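Local coordinates for protein EscN (Escherichia coli O127:H6, PDB 2OBL) that is a type III secretion protein whose P-loop nucleotide-binding fold resembles that of the alpha and beta subunits of ATP synthase, at residues A[85-88]-A[89-93]; A[105-108]-A[109-113]; A[190-193]-A[194-198]; A[234-237]-A[238-242]; A[266-269]-A[270-274]. The protein carries 1 engineered substitution. All blocks are in the same frame, centred on the assembly; numbering follows the deposited sequence.

Contact 1 of 5, residues A[85-88]-A[89-93]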
loop_
_atom_site.group_PDB
_atom_site.type_symbol
_atom_site.label_atom_id
_atom_site.label_comp_id
_atom_site.label_asym_id
_atom_site.label_seq_id
_atom_site.Cartn_x
_atom_site.Cartn_y
_atom_site.Cartn_z
ATOM N N SER A 85 -8.016 -5.636 -3.450
ATOM C CA SER A 85 -7.470 -6.796 -2.741
ATOM C C SER A 85 -6.491 -7.582 -3.625
ATOM O O SER A 85 -5.453 -8.075 -3.153
ATOM C CB SER A 85 -8.591 -7.678 -2.196
ATOM O OG SER A 85 -9.208 -7.031 -1.088
ATOM N N THR A 86 -6.809 -7.665 -4.910
ATOM C CA THR A 86 -5.936 -8.344 -5.877
ATOM C C THR A 86 -4.562 -7.670 -5.962
ATOM O O THR A 86 -3.520 -8.345 -5.967
ATOM C CB THR A 86 -6.587 -8.385 -7.274
ATOM O OG1 THR A 86 -7.789 -9.162 -7.205
ATOM C CG2 THR A 86 -5.646 -9.042 -8.294
ATOM N N LEU A 87 -4.560 -6.338 -6.015
ATOM C CA LEU A 87 -3.313 -5.589 -6.008
ATOM C C LEU A 87 -2.541 -5.799 -4.710
ATOM O O LEU A 87 -1.318 -5.967 -4.737
ATOM C CB LEU A 87 -3.551 -4.094 -6.237
ATOM C CG LEU A 87 -2.297 -3.225 -6.160
ATOM C CD1 LEU A 87 -1.264 -3.583 -7.245
ATOM C CD2 LEU A 87 -2.672 -1.737 -6.251
ATOM N N LEU A 88 -3.244 -5.782 -3.577
ATOM C CA LEU A 88 -2.587 -5.999 -2.291
ATOM C C LEU A 88 -1.974 -7.401 -2.269
ATOM O O LEU A 88 -0.875 -7.588 -1.787
ATOM C CB LEU A 88 -3.566 -5.864 -1.126
ATOM C CG LEU A 88 -4.203 -4.485 -0.935
ATOM C CD1 LEU A 88 -4.876 -4.387 0.412
ATOM C CD2 LEU A 88 -3.146 -3.402 -1.074
ATOM N N GLY A 89 -2.704 -8.379 -2.781
ATOM C CA GLY A 89 -2.162 -9.735 -2.885
ATOM C C GLY A 89 -0.899 -9.789 -3.731
ATOM O O GLY A 89 0.085 -10.434 -3.362
ATOM N N MET A 90 -0.926 -9.125 -4.881
ATOM C CA MET A 90 0.230 -9.135 -5.782
ATOM C C MET A 90 1.444 -8.565 -5.078
ATOM O O MET A 90 2.567 -9.061 -5.219
ATOM C CB MET A 90 -0.061 -8.292 -7.015
ATOM C CG MET A 90 -0.994 -8.958 -7.985
ATOM S SD MET A 90 -1.309 -7.867 -9.381
ATOM C CE MET A 90 0.352 -7.537 -9.952
ATOM N N ILE A 91 1.208 -7.507 -4.313
ATOM C CA ILE A 91 2.288 -6.848 -3.590
ATOM C C ILE A 91 2.881 -7.763 -2.516
ATOM O O ILE A 91 4.099 -7.897 -2.417
ATOM C CB ILE A 91 1.837 -5.486 -2.973
ATOM C CG1 ILE A 91 1.546 -4.463 -4.085
ATOM C CG2 ILE A 91 2.944 -4.967 -2.066
ATOM C CD1 ILE A 91 0.804 -3.195 -3.602
ATOM N N CYS A 92 2.025 -8.402 -1.714
ATOM C CA CYS A 92 2.515 -9.305 -0.677
ATOM C C CYS A 92 3.342 -10.437 -1.282
ATOM O O CYS A 92 4.365 -10.831 -0.727
ATOM C CB CYS A 92 1.364 -9.889 0.150
ATOM S SG CYS A 92 0.536 -8.718 1.250
ATOM N N ASN A 93 2.912 -10.937 -2.436
ATOM C CA ASN A 93 3.581 -12.080 -3.054
ATOM C C ASN A 93 4.827 -11.688 -3.839
ATOM O O ASN A 93 5.723 -12.510 -4.048
ATOM C CB ASN A 93 2.605 -12.822 -3.954
ATOM C CG ASN A 93 1.489 -13.487 -3.175
ATOM O OD1 ASN A 93 1.674 -13.878 -2.028
ATOM N ND2 ASN A 93 0.328 -13.627 -3.799
#

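Contact 2 of 5, residues A[105-108]-A[109-113]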
loop_
_atom_site.group_PDB
_atom_site.type_symbol
_atom_site.label_atom_id
_atom_site.label_comp_id
_atom_site.label_asym_id
_atom_site.label_seq_id
_atom_site.Cartn_x
_atom_site.Cartn_y
_atom_site.Cartn_z
ATOM N N ILE A 105 -8.356 -4.686 8.910
ATOM C CA ILE A 105 -9.229 -4.031 9.871
ATOM C C ILE A 105 -10.613 -3.695 9.311
ATOM O O ILE A 105 -10.752 -3.013 8.289
ATOM C CB ILE A 105 -8.573 -2.711 10.393
ATOM C CG1 ILE A 105 -7.160 -2.986 10.967
ATOM C CG2 ILE A 105 -9.519 -1.989 11.380
ATOM C CD1 ILE A 105 -6.417 -1.729 11.440
ATOM N N GLY A 106 -11.643 -4.173 9.994
ATOM C CA GLY A 106 -12.998 -3.650 9.813
ATOM C C GLY A 106 -13.863 -4.262 8.725
ATOM O O GLY A 106 -14.986 -3.805 8.497
ATOM N N GLU A 107 -13.348 -5.278 8.039
ATOM C CA GLU A 107 -14.153 -5.962 7.012
ATOM C C GLU A 107 -14.817 -7.205 7.596
ATOM O O GLU A 107 -14.529 -7.601 8.724
ATOM C CB GLU A 107 -13.313 -6.335 5.776
ATOM C CG GLU A 107 -12.469 -5.206 5.182
ATOM C CD GLU A 107 -13.257 -4.186 4.392
ATOM O OE1 GLU A 107 -14.380 -4.503 3.932
ATOM O OE2 GLU A 107 -12.740 -3.048 4.223
ATOM N N ARG A 108 -15.722 -7.812 6.835
ATOM C CA ARG A 108 -16.349 -9.057 7.274
ATOM C C ARG A 108 -15.416 -10.240 7.045
ATOM O O ARG A 108 -14.510 -10.171 6.216
ATOM C CB ARG A 108 -17.667 -9.280 6.538
ATOM C CG ARG A 108 -18.770 -8.344 6.984
ATOM C CD ARG A 108 -20.031 -8.561 6.176
ATOM N NE ARG A 108 -19.807 -8.374 4.744
ATOM C CZ ARG A 108 -19.812 -9.358 3.847
ATOM N NH1 ARG A 108 -20.027 -10.613 4.233
ATOM N NH2 ARG A 108 -19.606 -9.084 2.561
ATOM N N GLY A 109 -15.652 -11.336 7.765
ATOM C CA GLY A 109 -14.835 -12.535 7.617
ATOM C C GLY A 109 -14.712 -12.998 6.177
ATOM O O GLY A 109 -13.661 -13.477 5.745
ATOM N N ARG A 110 -15.792 -12.843 5.425
ATOM C CA ARG A 110 -15.807 -13.227 4.026
ATOM C C ARG A 110 -14.694 -12.536 3.233
ATOM O O ARG A 110 -13.964 -13.183 2.482
ATOM C CB ARG A 110 -17.178 -12.910 3.429
ATOM C CG ARG A 110 -17.259 -13.102 1.947
ATOM C CD ARG A 110 -18.689 -12.953 1.470
ATOM N NE ARG A 110 -18.802 -13.293 0.059
ATOM C CZ ARG A 110 -18.547 -12.449 -0.934
ATOM N NH1 ARG A 110 -18.677 -12.852 -2.191
ATOM N NH2 ARG A 110 -18.167 -11.205 -0.671
ATOM N N GLU A 111 -14.562 -11.223 3.413
ATOM C CA GLU A 111 -13.551 -10.455 2.700
ATOM C C GLU A 111 -12.153 -10.793 3.185
ATOM O O GLU A 111 -11.201 -10.746 2.420
ATOM C CB GLU A 111 -13.795 -8.943 2.827
ATOM C CG GLU A 111 -14.784 -8.398 1.818
ATOM C CD GLU A 111 -16.201 -8.859 2.090
ATOM O OE1 GLU A 111 -16.762 -8.459 3.127
ATOM O OE2 GLU A 111 -16.758 -9.622 1.271
ATOM N N VAL A 112 -12.028 -11.124 4.467
ATOM C CA VAL A 112 -10.735 -11.516 5.006
ATOM C C VAL A 112 -10.287 -12.817 4.353
ATOM O O VAL A 112 -9.153 -12.947 3.883
ATOM C CB VAL A 112 -10.787 -11.681 6.542
ATOM C CG1 VAL A 112 -9.449 -12.157 7.066
ATOM C CG2 VAL A 112 -11.186 -10.363 7.201
ATOM N N ASN A 113 -11.183 -13.793 4.310
ATOM C CA ASN A 113 -10.812 -15.072 3.732
ATOM C C ASN A 113 -10.495 -14.966 2.238
ATOM O O ASN A 113 -9.594 -15.644 1.745
ATOM C CB ASN A 113 -11.850 -16.151 4.061
ATOM C CG ASN A 113 -11.860 -16.491 5.540
ATOM O OD1 ASN A 113 -12.889 -16.846 6.106
ATOM N ND2 ASN A 113 -10.703 -16.351 6.181
HETATM O O HOH W 1 -16.493 -6.366 4.387
#

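Contact 3 of 5, residues A[190-193]-A[194-198]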
loop_
_atom_site.group_PDB
_atom_site.type_symbol
_atom_site.label_atom_id
_atom_site.label_comp_id
_atom_site.label_asym_id
_atom_site.label_seq_id
_atom_site.Cartn_x
_atom_site.Cartn_y
_atom_site.Cartn_z
ATOM N N GLY A 190 -15.956 16.304 10.197
ATOM C CA GLY A 190 -16.482 15.127 9.491
ATOM C C GLY A 190 -16.917 13.996 10.401
ATOM O O GLY A 190 -16.954 12.837 9.988
ATOM N N GLY A 191 -17.232 14.319 11.654
ATOM C CA GLY A 191 -17.616 13.289 12.614
ATOM C C GLY A 191 -16.470 12.735 13.454
ATOM O O GLY A 191 -16.707 11.954 14.393
ATOM N N PHE A 192 -15.245 13.165 13.146
ATOM C CA PHE A 192 -14.043 12.678 13.832
ATOM C C PHE A 192 -13.590 13.578 14.968
ATOM O O PHE A 192 -13.520 14.793 14.801
ATOM C CB PHE A 192 -12.880 12.496 12.838
ATOM C CG PHE A 192 -13.124 11.407 11.827
ATOM C CD1 PHE A 192 -12.813 10.085 12.127
ATOM C CD2 PHE A 192 -13.694 11.703 10.597
ATOM C CE1 PHE A 192 -13.065 9.066 11.231
ATOM C CE2 PHE A 192 -13.949 10.695 9.671
ATOM C CZ PHE A 192 -13.639 9.368 9.982
ATOM N N PRO A 193 -13.254 12.978 16.121
ATOM C CA PRO A 193 -12.682 13.796 17.194
ATOM C C PRO A 193 -11.180 14.061 17.009
ATOM O O PRO A 193 -10.492 13.367 16.232
ATOM C CB PRO A 193 -12.930 12.954 18.441
ATOM C CG PRO A 193 -12.888 11.509 17.930
ATOM C CD PRO A 193 -13.405 11.560 16.505
ATOM N N PRO A 194 -10.668 15.071 17.722
ATOM C CA PRO A 194 -9.258 15.422 17.674
ATOM C C PRO A 194 -8.288 14.244 17.801
ATOM O O PRO A 194 -7.277 14.222 17.084
ATOM C CB PRO A 194 -9.108 16.405 18.845
ATOM C CG PRO A 194 -10.450 17.072 18.911
ATOM C CD PRO A 194 -11.432 15.968 18.612
ATOM N N SER A 195 -8.597 13.271 18.658
ATOM C CA SER A 195 -7.702 12.127 18.900
ATOM C C SER A 195 -7.332 11.336 17.637
ATOM O O SER A 195 -6.209 10.856 17.503
ATOM C CB SER A 195 -8.278 11.169 19.942
ATOM O OG SER A 195 -9.551 10.662 19.562
ATOM N N VAL A 196 -8.282 11.181 16.723
ATOM C CA VAL A 196 -8.018 10.391 15.528
ATOM C C VAL A 196 -6.998 11.130 14.659
ATOM O O VAL A 196 -6.030 10.541 14.181
ATOM C CB VAL A 196 -9.302 10.108 14.728
ATOM C CG1 VAL A 196 -8.978 9.237 13.514
ATOM C CG2 VAL A 196 -10.337 9.409 15.604
ATOM N N PHE A 197 -7.201 12.432 14.478
ATOM C CA PHE A 197 -6.268 13.210 13.671
ATOM C C PHE A 197 -4.852 13.181 14.230
ATOM O O PHE A 197 -3.900 12.941 13.496
ATOM C CB PHE A 197 -6.765 14.637 13.494
ATOM C CG PHE A 197 -8.026 14.713 12.697
ATOM C CD1 PHE A 197 -8.012 14.456 11.339
ATOM C CD2 PHE A 197 -9.234 14.986 13.322
ATOM C CE1 PHE A 197 -9.185 14.507 10.588
ATOM C CE2 PHE A 197 -10.404 15.053 12.589
ATOM C CZ PHE A 197 -10.384 14.804 11.218
ATOM N N SER A 198 -4.712 13.367 15.532
ATOM C CA SER A 198 -3.377 13.369 16.112
ATOM C C SER A 198 -2.726 11.979 16.068
ATOM O O SER A 198 -1.502 11.869 16.076
ATOM C CB SER A 198 -3.389 13.976 17.515
ATOM O OG SER A 198 -4.080 13.150 18.423
#

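Contact 4 of 5, residues A[234-237]-A[238-242]. With CA (calcium ion), chain B.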
loop_
_atom_site.group_PDB
_atom_site.type_symbol
_atom_site.label_atom_id
_atom_site.label_comp_id
_atom_site.label_asym_id
_atom_site.label_seq_id
_atom_site.Cartn_x
_atom_site.Cartn_y
_atom_site.Cartn_z
ATOM N N ASP A 234 -7.649 12.928 3.649
ATOM C CA ASP A 234 -7.009 14.208 3.307
ATOM C C ASP A 234 -5.749 14.400 4.143
ATOM O O ASP A 234 -4.712 14.798 3.631
ATOM C CB ASP A 234 -7.945 15.411 3.511
ATOM C CG ASP A 234 -9.109 15.431 2.532
ATOM O OD1 ASP A 234 -9.176 14.576 1.635
ATOM O OD2 ASP A 234 -9.979 16.308 2.669
ATOM N N GLU A 235 -5.848 14.134 5.438
ATOM C CA GLU A 235 -4.698 14.284 6.312
ATOM C C GLU A 235 -3.593 13.311 5.905
ATOM O O GLU A 235 -2.428 13.671 5.917
ATOM C CB GLU A 235 -5.070 14.106 7.801
ATOM C CG GLU A 235 -6.055 15.175 8.325
ATOM C CD GLU A 235 -5.582 16.610 8.128
ATOM O OE1 GLU A 235 -4.354 16.845 8.125
ATOM O OE2 GLU A 235 -6.447 17.519 8.015
ATOM N N VAL A 236 -3.980 12.094 5.531
ATOM C CA VAL A 236 -3.030 11.082 5.089
ATOM C C VAL A 236 -2.314 11.550 3.816
ATOM O O VAL A 236 -1.088 11.459 3.720
ATOM C CB VAL A 236 -3.746 9.727 4.898
ATOM C CG1 VAL A 236 -2.862 8.731 4.176
ATOM C CG2 VAL A 236 -4.180 9.171 6.281
ATOM N N ARG A 237 -3.071 12.090 2.866
ATOM C CA ARG A 237 -2.459 12.639 1.639
ATOM C C ARG A 237 -1.303 13.571 1.938
ATOM O O ARG A 237 -0.276 13.569 1.250
ATOM C CB ARG A 237 -3.492 13.390 0.794
ATOM C CG ARG A 237 -4.445 12.487 0.058
ATOM C CD ARG A 237 -5.279 13.348 -0.882
ATOM N NE ARG A 237 -6.226 12.563 -1.672
ATOM C CZ ARG A 237 -6.016 12.185 -2.931
ATOM N NH1 ARG A 237 -4.869 12.479 -3.545
ATOM N NH2 ARG A 237 -6.949 11.488 -3.571
ATOM N N SER A 238 -1.498 14.409 2.943
ATOM C CA SER A 238 -0.519 15.429 3.290
ATOM C C SER A 238 0.711 14.883 4.029
ATOM O O SER A 238 1.718 15.578 4.152
ATOM C CB SER A 238 -1.198 16.553 4.091
ATOM O OG SER A 238 -2.049 17.323 3.245
ATOM N N ILE A 239 0.635 13.643 4.502
ATOM C CA ILE A 239 1.746 13.032 5.231
ATOM C C ILE A 239 2.551 12.067 4.380
ATOM O O ILE A 239 3.752 11.912 4.601
ATOM C CB ILE A 239 1.251 12.212 6.433
ATOM C CG1 ILE A 239 0.509 13.081 7.454
ATOM C CG2 ILE A 239 2.427 11.507 7.108
ATOM C CD1 ILE A 239 -0.291 12.250 8.453
ATOM N N LEU A 240 1.882 11.384 3.453
ATOM C CA LEU A 240 2.494 10.281 2.687
ATOM C C LEU A 240 3.685 10.695 1.827
ATOM O O LEU A 240 3.794 11.856 1.422
ATOM C CB LEU A 240 1.446 9.621 1.793
ATOM C CG LEU A 240 0.305 8.870 2.488
ATOM C CD1 LEU A 240 -0.793 8.582 1.451
ATOM C CD2 LEU A 240 0.802 7.595 3.132
ATOM N N ASP A 241 4.547 9.725 1.535
ATOM C CA ASP A 241 5.690 9.891 0.640
ATOM C C ASP A 241 5.365 9.413 -0.775
ATOM O O ASP A 241 6.176 9.566 -1.683
ATOM C CB ASP A 241 6.875 9.067 1.130
ATOM C CG ASP A 241 7.276 9.390 2.562
ATOM O OD1 ASP A 241 7.318 10.592 2.904
ATOM O OD2 ASP A 241 7.559 8.444 3.335
ATOM N N GLY A 242 4.195 8.814 -0.956
ATOM C CA GLY A 242 3.794 8.355 -2.279
ATOM C C GLY A 242 2.351 7.924 -2.212
ATOM O O GLY A 242 1.859 7.578 -1.142
HETATM CA CA CA B . -11.149 15.667 0.620
HETATM O O HOH W 2 2.346 14.386 1.047
HETATM O O HOH W 3 -11.762 13.319 1.070
#

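Contact 5 of 5, residues A[266-269]-A[270-274]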
loop_
_atom_site.group_PDB
_atom_site.type_symbol
_atom_site.label_atom_id
_atom_site.label_comp_id
_atom_site.label_asym_id
_atom_site.label_seq_id
_atom_site.Cartn_x
_atom_site.Cartn_y
_atom_site.Cartn_z
ATOM N N SER A 266 5.250 9.080 -6.720
ATOM C CA SER A 266 6.202 8.667 -5.710
ATOM C C SER A 266 7.144 9.823 -5.469
ATOM O O SER A 266 7.895 10.202 -6.380
ATOM C CB SER A 266 7.026 7.475 -6.193
ATOM O OG SER A 266 8.061 7.242 -5.261
ATOM N N ARG A 267 7.123 10.372 -4.254
ATOM C CA ARG A 267 7.990 11.506 -3.926
ATOM C C ARG A 267 9.458 11.093 -3.813
ATOM O O ARG A 267 10.340 11.953 -3.761
ATOM C CB ARG A 267 7.565 12.196 -2.625
ATOM C CG ARG A 267 6.175 12.801 -2.647
ATOM C CD ARG A 267 5.912 13.594 -1.370
ATOM N NE ARG A 267 6.694 14.835 -1.320
ATOM C CZ ARG A 267 6.222 16.021 -1.699
ATOM N NH1 ARG A 267 4.978 16.122 -2.142
ATOM N NH2 ARG A 267 6.985 17.106 -1.617
ATOM N N VAL A 268 9.710 9.785 -3.754
ATOM C CA VAL A 268 11.069 9.283 -3.531
ATOM C C VAL A 268 11.713 8.677 -4.777
ATOM O O VAL A 268 12.904 8.406 -4.786
ATOM C CB VAL A 268 11.139 8.245 -2.376
ATOM C CG1 VAL A 268 10.461 8.783 -1.091
ATOM C CG2 VAL A 268 10.551 6.897 -2.800
ATOM N N MET A 269 10.915 8.425 -5.812
ATOM C CA MET A 269 11.414 7.753 -7.007
ATOM C C MET A 269 12.712 8.335 -7.544
ATOM O O MET A 269 13.656 7.599 -7.829
ATOM C CB MET A 269 10.366 7.771 -8.112
ATOM C CG MET A 269 10.865 7.183 -9.433
ATOM S SD MET A 269 9.526 6.948 -10.603
ATOM C CE MET A 269 10.423 6.075 -11.907
ATOM N N HIS A 270 12.761 9.650 -7.702
ATOM C CA HIS A 270 13.939 10.276 -8.308
ATOM C C HIS A 270 15.214 10.034 -7.497
ATOM O O HIS A 270 16.338 10.175 -8.015
ATOM C CB HIS A 270 13.696 11.770 -8.526
ATOM C CG HIS A 270 13.655 12.565 -7.261
ATOM N ND1 HIS A 270 12.585 12.530 -6.391
ATOM C CD2 HIS A 270 14.553 13.420 -6.718
ATOM C CE1 HIS A 270 12.827 13.329 -5.366
ATOM N NE2 HIS A 270 14.015 13.881 -5.540
ATOM N N ASN A 271 15.034 9.668 -6.230
ATOM C CA ASN A 271 16.148 9.381 -5.325
ATOM C C ASN A 271 16.553 7.911 -5.282
ATOM O O ASN A 271 17.578 7.569 -4.681
ATOM C CB ASN A 271 15.802 9.821 -3.900
ATOM C CG ASN A 271 15.716 11.317 -3.753
ATOM O OD1 ASN A 271 14.912 11.831 -2.954
ATOM N ND2 ASN A 271 16.544 12.039 -4.511
ATOM N N VAL A 272 15.762 7.039 -5.903
ATOM C CA VAL A 272 16.018 5.596 -5.801
ATOM C C VAL A 272 16.184 4.899 -7.152
ATOM O O VAL A 272 16.455 3.695 -7.196
ATOM C CB VAL A 272 14.921 4.854 -4.978
ATOM C CG1 VAL A 272 14.692 5.530 -3.639
ATOM C CG2 VAL A 272 13.617 4.769 -5.771
ATOM N N VAL A 273 16.003 5.643 -8.245
ATOM C CA VAL A 273 16.235 5.110 -9.596
ATOM C C VAL A 273 17.299 5.904 -10.357
ATOM O O VAL A 273 17.618 7.051 -10.017
ATOM C CB VAL A 273 14.935 5.070 -10.440
ATOM C CG1 VAL A 273 13.814 4.368 -9.660
ATOM C CG2 VAL A 273 14.513 6.474 -10.845
ATOM N N THR A 274 17.857 5.286 -11.391
ATOM C CA THR A 274 18.847 5.962 -12.215
ATOM C C THR A 274 18.213 7.108 -12.995
ATOM O O THR A 274 17.003 7.135 -13.197
ATOM C CB THR A 274 19.515 4.983 -13.198
ATOM O OG1 THR A 274 18.546 4.538 -14.157
ATOM C CG2 THR A 274 20.074 3.783 -12.457
HETATM O O HOH W 4 10.006 11.437 -7.542
#

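Contact 1 of 5, residues A[85-88]-A[89-93]
Leu87 and Ile91 sit one turn apart on helix 84-94. This helix begins within the last residues of a probable P-loop (Walker A), as expected of the nucleotide-binding fold of this family. Backbone bonds run the length of the contact. Ser85 O, Thr86 O, Leu87 O and Leu88 O each accept from the N-H four residues later, the pattern of an alpha-helix. Gly89 N lies 2.8 Å from Ser85 O. Cys92 N lies 3.0 Å from Leu88 O, and its bond is fairly straight at 167°. Side-chain carbons also press on the carbonyls of the turn before. Met90 CG is 3.3 Å from Thr86 O, and the chain then bends at the sulfur (chi3 56°). Ile91 CG1 is likewise 3.3 Å from Leu87 O. Outward apolar packing seats the helix on the central sheet. Leu88 and Ile91 both touch Ile76 of strand 73-78 and Met165 of strand 161-167. Leu88 and Cys92 also touch Phe115 of helix 109-116. Between the two turns the apolar contact is small. Ile91 CG1 stands beside its own backbone N (chi1 -68°), which turns the branch back along the helix. There Ile91 CD1 ends 4.0 Å from Leu87 CG.

Contact 2 of 5, residues A[105-108]-A[109-113]
Arg108, the N-cap of helix 109-116, accepts at its O from Val112 N at 3.2 Å in the carbonyl plane, and weakly from Glu111 N. Three side chains then form a salt-bridge network on the surface. Arg108 bends at chi3 (-58°) and swings its guanidinium round to Glu111. Glu111 OE1 lies over one face of that group, 3.0 Å from Arg108 NH2. No N-H points at it, so this link rests on charge alone. Glu111 OE2 forms a salt bridge with Arg110 NH2 at 2.9 Å that includes a bent hydrogen bond. The two arginines lie side by side, their guanidinium planes 12° apart, and gather round the one carboxylate. Arg108 NH1 also rests 3.7 Å from Arg110 CB. A water links the loop to the helix. It donates to Glu107 OE1 and accepts from Arg108 N at 2.9 Å. It also donates to Glu111 OE1, though that link is unusually short. Glu107 CB packs 4.0 Å from Glu111 CB. The other oxygen of Glu107, OE2, forms a salt bridge with Arg171. The turn carries the chain from strand 99-105 into helix 109-116. Val112 touches Val131 of the parallel strand 127-132, and Ile105 lies against helix 138-156.

Contact 3 of 5, residues A[190-193]-A[194-198]
Phe192 and Phe197 both carry CG beside the backbone N and opposite the carbonyl carbon (chi1 -66° in each). This brings the ring of Phe197 back from the helix to the start of the Phe192 side chain. Phe197 CE2 lies 3.6 Å from Phe192 CB, and Phe197 CZ is close behind. The meeting is of ring against methylene. Phe197 CD2 also comes within 3.6 Å of Pro193 O. Val196 uses both methyls. Its CG1 stands 4.2 Å from Phe192 CD1, and its CG2 stands 3.9 Å from Pro193 CD. Pro193 is the N-cap of helix 194-204. Its carbonyl accepts from Val196 N at 3.1 Å, with the donor well above the carbonyl plane (44° out of it). Pro194 opens the first turn, where a residue with no N-H to give is well tolerated. Across the peptide that joins them, Pro193 CB comes 3.4 Å from Pro194 CD, tighter than usual for two carbons. Pro193 CG also lies near Ser195 OG, which is hydrogen-bonded to Glu185. Ile232 of helix 231-239 touches Phe192, Val196 and Phe197. Ala173 and Ala176 of helix 169-182 lie against Val196. Arg189 makes a cation-pi contact with Phe197. The chemistry between loop and helix is thus mostly apolar. A single backbone hydrogen bond joins the two segments, and the two proline rings restrict phi at the residues where the helix begins.

Contact 4 of 5, residues A[234-237]-A[238-242]
Asp234, joined to Ser238 by a weak backbone bond, presents a flat carboxylate whose two oxygens both bind the calcium ion. The ion is 2.5 Å from Asp234 OD1. Asn229 and a water also bind the ion. The flat guanidinium of Arg237 makes a cation-pi contact with Phe77. The carbonyl oxygen of Val236 holds the turn. Leu240 N approaches Val236 O at 3.0 Å, almost straight beyond the oxygen (C=O...N angle 177°). Ile239 N reaches the same oxygen at 2.9 Å, but from 59° above the carbonyl plane. One oxygen therefore accepts from donors three and four residues on. This is the last part of helix 231-239, where the bonding weakens before the chain turns into strand 242-245. Ser238 N makes only weak bonds, to Asp234 O and Glu235 O. A water donates to both Arg237 O and Leu240 O, and so spans the turn; it is 2.8 Å from Arg237 O. Side chains pack tightly on the buried side. A chi1 of 168° swings Val236 CG1 beside the carbonyl carbon, toward Leu240. There it meets Leu240 CD1 at 3.4 Å, closer than is usual for two carbons. Leu240 CG also lies 3.2 Å from Val236 O. Ile239 CG1 lies over the turn before, 3.4 Å from Glu235 O. Ile239 and Leu240 both touch Leu204 of helix 194-204. Asp241 follows the turn, and its OD2 forms a salt bridge with Arg73.

Contact 5 of 5, residues A[266-269]-A[270-274]
Met269 O takes two backbone bonds from the segment that follows. Val272 N is the firmer donor, at 2.9 Å with an angle of 163°, and Val273 N adds a weak one. Val268 O accepts from Asn271 N at 2.9 Å. These bonds, mostly to the residue three back, make a short, weakly bonded helical turn at about 269-272. Its entry is capped by Ser266, whose OG accepts weakly from Val268 N and Met269 N and is also hydrogen-bonded to Thr67 O. His270 folds back over this entry. Its CG lies between the backbone N and the carbonyl carbon (chi1 71°), which turns the ring toward Arg267. There Arg267 O sits at the ring edge, near its plane, 3.3 Å from His270 CE1. A water bridges His270 ND1 and Ser266 O, and lies 2.7 Å from Ser266 O. Over one face of the imidazole rests Asn271 CG, 3.6 Å above the plane and offset toward the rim. Apolar groups meet away from the histidine. Met269 CG meets Val273 CG2 at 4.0 Å. Val273 CG2 also lies 3.3 Å from Met269 O. Val268 CG2 and Val272 CG1 touch more loosely, at 4.4 Å. The turn leads from strand 265-266, which pairs antiparallel with strand 242-245, to helix 275-290. Thr274 N-caps that helix by bonding His277 N through OG1. The Met269 side chain packs on His277, Leu278 and Ala281 of the same helix, and His270 also touches Leu278.

How the contacts relate
Contact 1 is the buried one, a regular helix turn against the central sheet. Contact 2 lies at the surface, about 15 Å away between centres, and depends on charge and water. Contacts 3, 4 and 5 are partly buried. Contacts 2 and 3 both open a helix, but the first uses ions and the second prolines and rings. Contact 4 instead marks the weakening of a helix and adds a calcium ion. Contact 5 uses a capping serine, a water and a histidine edge. Contacts 3 and 4 hold helices that pack together, with Phe197 CD1 3.7 Å from Glu235 CG. Contacts 4 and 5 each include an end of one of two paired antiparallel strands, and Asp241 O probably accepts from Arg267 N.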